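Side-chain contact in AvrRxo1-ORF2 (PDB 4Z8T), which binds the type III effector AvrRxo1-ORF1, which carries a polynucleotide kinase domain, and probably serves as its chaperone: residues B[22-27]-B[70-75]. Sequence-based numbering, arbitrary orientation.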
loop_
_atom_site.group_PDB
_atom_site.type_symbol
_atom_site.label_atom_id
_atom_site.label_comp_id
_atom_site.label_asym_id
_atom_site.label_seq_id
_atom_site.Cartn_x
_atom_site.Cartn_y
_atom_site.Cartn_z
ATOM N N ALA B 22 -2.471 9.997 11.445
ATOM C CA ALA B 22 -2.708 10.854 10.287
ATOM C C ALA B 22 -3.457 10.093 9.203
ATOM O O ALA B 22 -4.355 10.641 8.562
ATOM C CB ALA B 22 -1.393 11.407 9.748
ATOM N N LEU B 23 -3.093 8.831 8.999
ATOM C CA LEU B 23 -3.752 7.994 8.003
ATOM C C LEU B 23 -5.192 7.707 8.415
ATOM O O LEU B 23 -6.100 7.697 7.586
ATOM C CB LEU B 23 -2.994 6.678 7.808
ATOM C CG LEU B 23 -1.657 6.723 7.067
ATOM C CD1 LEU B 23 -0.937 5.383 7.174
ATOM C CD2 LEU B 23 -1.926 7.044 5.607
ATOM N N HIS B 24 -5.384 7.475 9.706
ATOM C CA HIS B 24 -6.693 7.180 10.272
ATOM C C HIS B 24 -7.642 8.355 10.031
ATOM O O HIS B 24 -8.777 8.181 9.572
ATOM C CB HIS B 24 -6.515 6.940 11.769
ATOM C CG HIS B 24 -7.673 6.276 12.438
ATOM N ND1 HIS B 24 -8.144 5.035 12.066
ATOM C CD2 HIS B 24 -8.432 6.664 13.492
ATOM C CE1 HIS B 24 -9.154 4.697 12.847
ATOM N NE2 HIS B 24 -9.351 5.670 13.720
ATOM N N ALA B 25 -7.181 9.556 10.355
ATOM C CA ALA B 25 -7.994 10.748 10.163
ATOM C C ALA B 25 -8.232 11.015 8.680
ATOM O O ALA B 25 -9.345 11.356 8.271
ATOM C CB ALA B 25 -7.339 11.943 10.813
ATOM N N SER B 26 -7.184 10.853 7.881
ATOM C CA SER B 26 -7.287 11.084 6.445
ATOM C C SER B 26 -8.279 10.159 5.737
ATOM O O SER B 26 -9.064 10.616 4.891
ATOM C CB SER B 26 -5.913 10.970 5.789
ATOM O OG SER B 26 -6.057 11.107 4.395
ATOM N N ASP B 27 -8.243 8.868 6.068
ATOM C CA ASP B 27 -9.185 7.920 5.491
ATOM C C ASP B 27 -10.621 8.404 5.667
ATOM O O ASP B 27 -11.435 8.291 4.745
ATOM C CB ASP B 27 -9.055 6.532 6.136
ATOM C CG ASP B 27 -7.803 5.779 5.704
ATOM O OD1 ASP B 27 -7.199 6.128 4.666
ATOM O OD2 ASP B 27 -7.433 4.813 6.412
ATOM N N TYR B 70 -18.869 3.030 14.446
ATOM C CA TYR B 70 -19.811 2.791 13.362
ATOM C C TYR B 70 -19.815 3.865 12.292
ATOM O O TYR B 70 -20.029 3.563 11.123
ATOM C CB TYR B 70 -21.224 2.502 13.885
ATOM C CG TYR B 70 -21.274 1.162 14.562
ATOM C CD1 TYR B 70 -21.242 -0.011 13.816
ATOM C CD2 TYR B 70 -21.304 1.067 15.939
ATOM C CE1 TYR B 70 -21.256 -1.243 14.431
ATOM C CE2 TYR B 70 -21.324 -0.157 16.561
ATOM C CZ TYR B 70 -21.300 -1.305 15.802
ATOM O OH TYR B 70 -21.316 -2.520 16.428
ATOM N N GLU B 71 -19.577 5.110 12.682
ATOM C CA GLU B 71 -19.491 6.176 11.690
ATOM C C GLU B 71 -18.310 5.890 10.773
ATOM O O GLU B 71 -18.434 5.930 9.546
ATOM C CB GLU B 71 -19.336 7.552 12.352
ATOM C CG GLU B 71 -18.504 8.533 11.522
ATOM C CD GLU B 71 -19.016 9.955 11.579
ATOM O OE1 GLU B 71 -20.150 10.165 12.069
ATOM O OE2 GLU B 71 -18.286 10.863 11.117
ATOM N N ARG B 72 -17.169 5.579 11.375
ATOM C CA ARG B 72 -15.966 5.294 10.601
ATOM C C ARG B 72 -16.142 4.055 9.725
ATOM O O ARG B 72 -15.769 4.060 8.556
ATOM C CB ARG B 72 -14.760 5.141 11.527
ATOM C CG ARG B 72 -13.511 4.672 10.828
ATOM C CD ARG B 72 -12.319 4.668 11.766
ATOM N NE ARG B 72 -11.950 6.026 12.137
ATOM C CZ ARG B 72 -11.258 6.845 11.347
ATOM N NH1 ARG B 72 -10.969 8.065 11.765
ATOM N NH2 ARG B 72 -10.854 6.440 10.140
HETATM N N MSE B 73 -16.722 2.995 10.277
HETATM C CA MSE B 73 -16.977 1.802 9.473
HETATM C C MSE B 73 -17.870 2.124 8.277
HETATM O O MSE B 73 -17.596 1.733 7.149
HETATM C CB MSE B 73 -17.603 0.692 10.328
HETATM C CG MSE B 73 -17.903 -0.556 9.546
HETATM SE SE MSE B 73 -18.797 -1.855 10.695
HETATM C CE MSE B 73 -17.420 -1.999 12.021
ATOM N N TYR B 74 -18.931 2.882 8.529
ATOM C CA TYR B 74 -19.887 3.239 7.496
ATOM C C TYR B 74 -19.208 3.961 6.331
ATOM O O TYR B 74 -19.401 3.607 5.166
ATOM C CB TYR B 74 -20.955 4.132 8.132
ATOM C CG TYR B 74 -22.035 4.654 7.205
ATOM C CD1 TYR B 74 -22.928 3.794 6.588
ATOM C CD2 TYR B 74 -22.172 6.016 6.979
ATOM C CE1 TYR B 74 -23.928 4.277 5.760
ATOM C CE2 TYR B 74 -23.167 6.506 6.157
ATOM C CZ TYR B 74 -24.037 5.634 5.550
ATOM O OH TYR B 74 -25.027 6.116 4.729
ATOM N N TYR B 75 -18.393 4.955 6.657
ATOM C CA TYR B 75 -17.791 5.798 5.631
ATOM C C TYR B 75 -16.527 5.215 5.019
ATOM O O TYR B 75 -16.333 5.315 3.814
ATOM C CB TYR B 75 -17.481 7.184 6.180
ATOM C CG TYR B 75 -18.712 8.056 6.304
ATOM C CD1 TYR B 75 -19.482 8.353 5.188
ATOM C CD2 TYR B 75 -19.093 8.578 7.529
ATOM C CE1 TYR B 75 -20.611 9.154 5.293
ATOM C CE2 TYR B 75 -20.224 9.385 7.647
ATOM C CZ TYR B 75 -20.972 9.662 6.519
ATOM O OH TYR B 75 -22.097 10.451 6.609
#
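Arg72 reaches His24 with its CG anti to the backbone N and its chain extended until it bends at chi3, -68°, which lays the guanidinium flat against one face of the imidazole. His24 also sets CG anti to its own N, beside its carbonyl carbon, so that ring and carbonyl oxygen can both be reached by the one guanidinium. The two flat groups stack face to face, their centres 3.3 Å apart and their planes tilted by 19°. Arg72 CZ sits over the middle of the imidazole, while Arg72 NE passes 3.1 Å from His24 NE2, a stacking approach whose angle is too poor for a hydrogen bond. Arg72 NH2 gives a hydrogen bond to the backbone oxygen His24 O at 2.8 Å, and Arg72 NH1 adds a weak one to the same oxygen at 3.1 Å. That oxygen is displaced slightly toward the ring's side of the guanidinium plane; together, ring and carbonyl limit how the group can turn. Asp27 CB comes to the guanidinium edge, 4.4 Å from Arg72 NH2, but the carboxylate is engaged in a salt bridge with Arg19 of the second subunit, another copy of this protein. This is surface packing, carried between the two segments almost wholly by Arg72: the axes of 22-27 and 70-75 come no nearer than 11.5 Å and run at 67° to each other. Further along helix 6-38, Tyr75 packs on Leu28, Leu32 and Ala35, and helix 84-94 packs against Tyr70, Met73 and Tyr74 of helix 63-77.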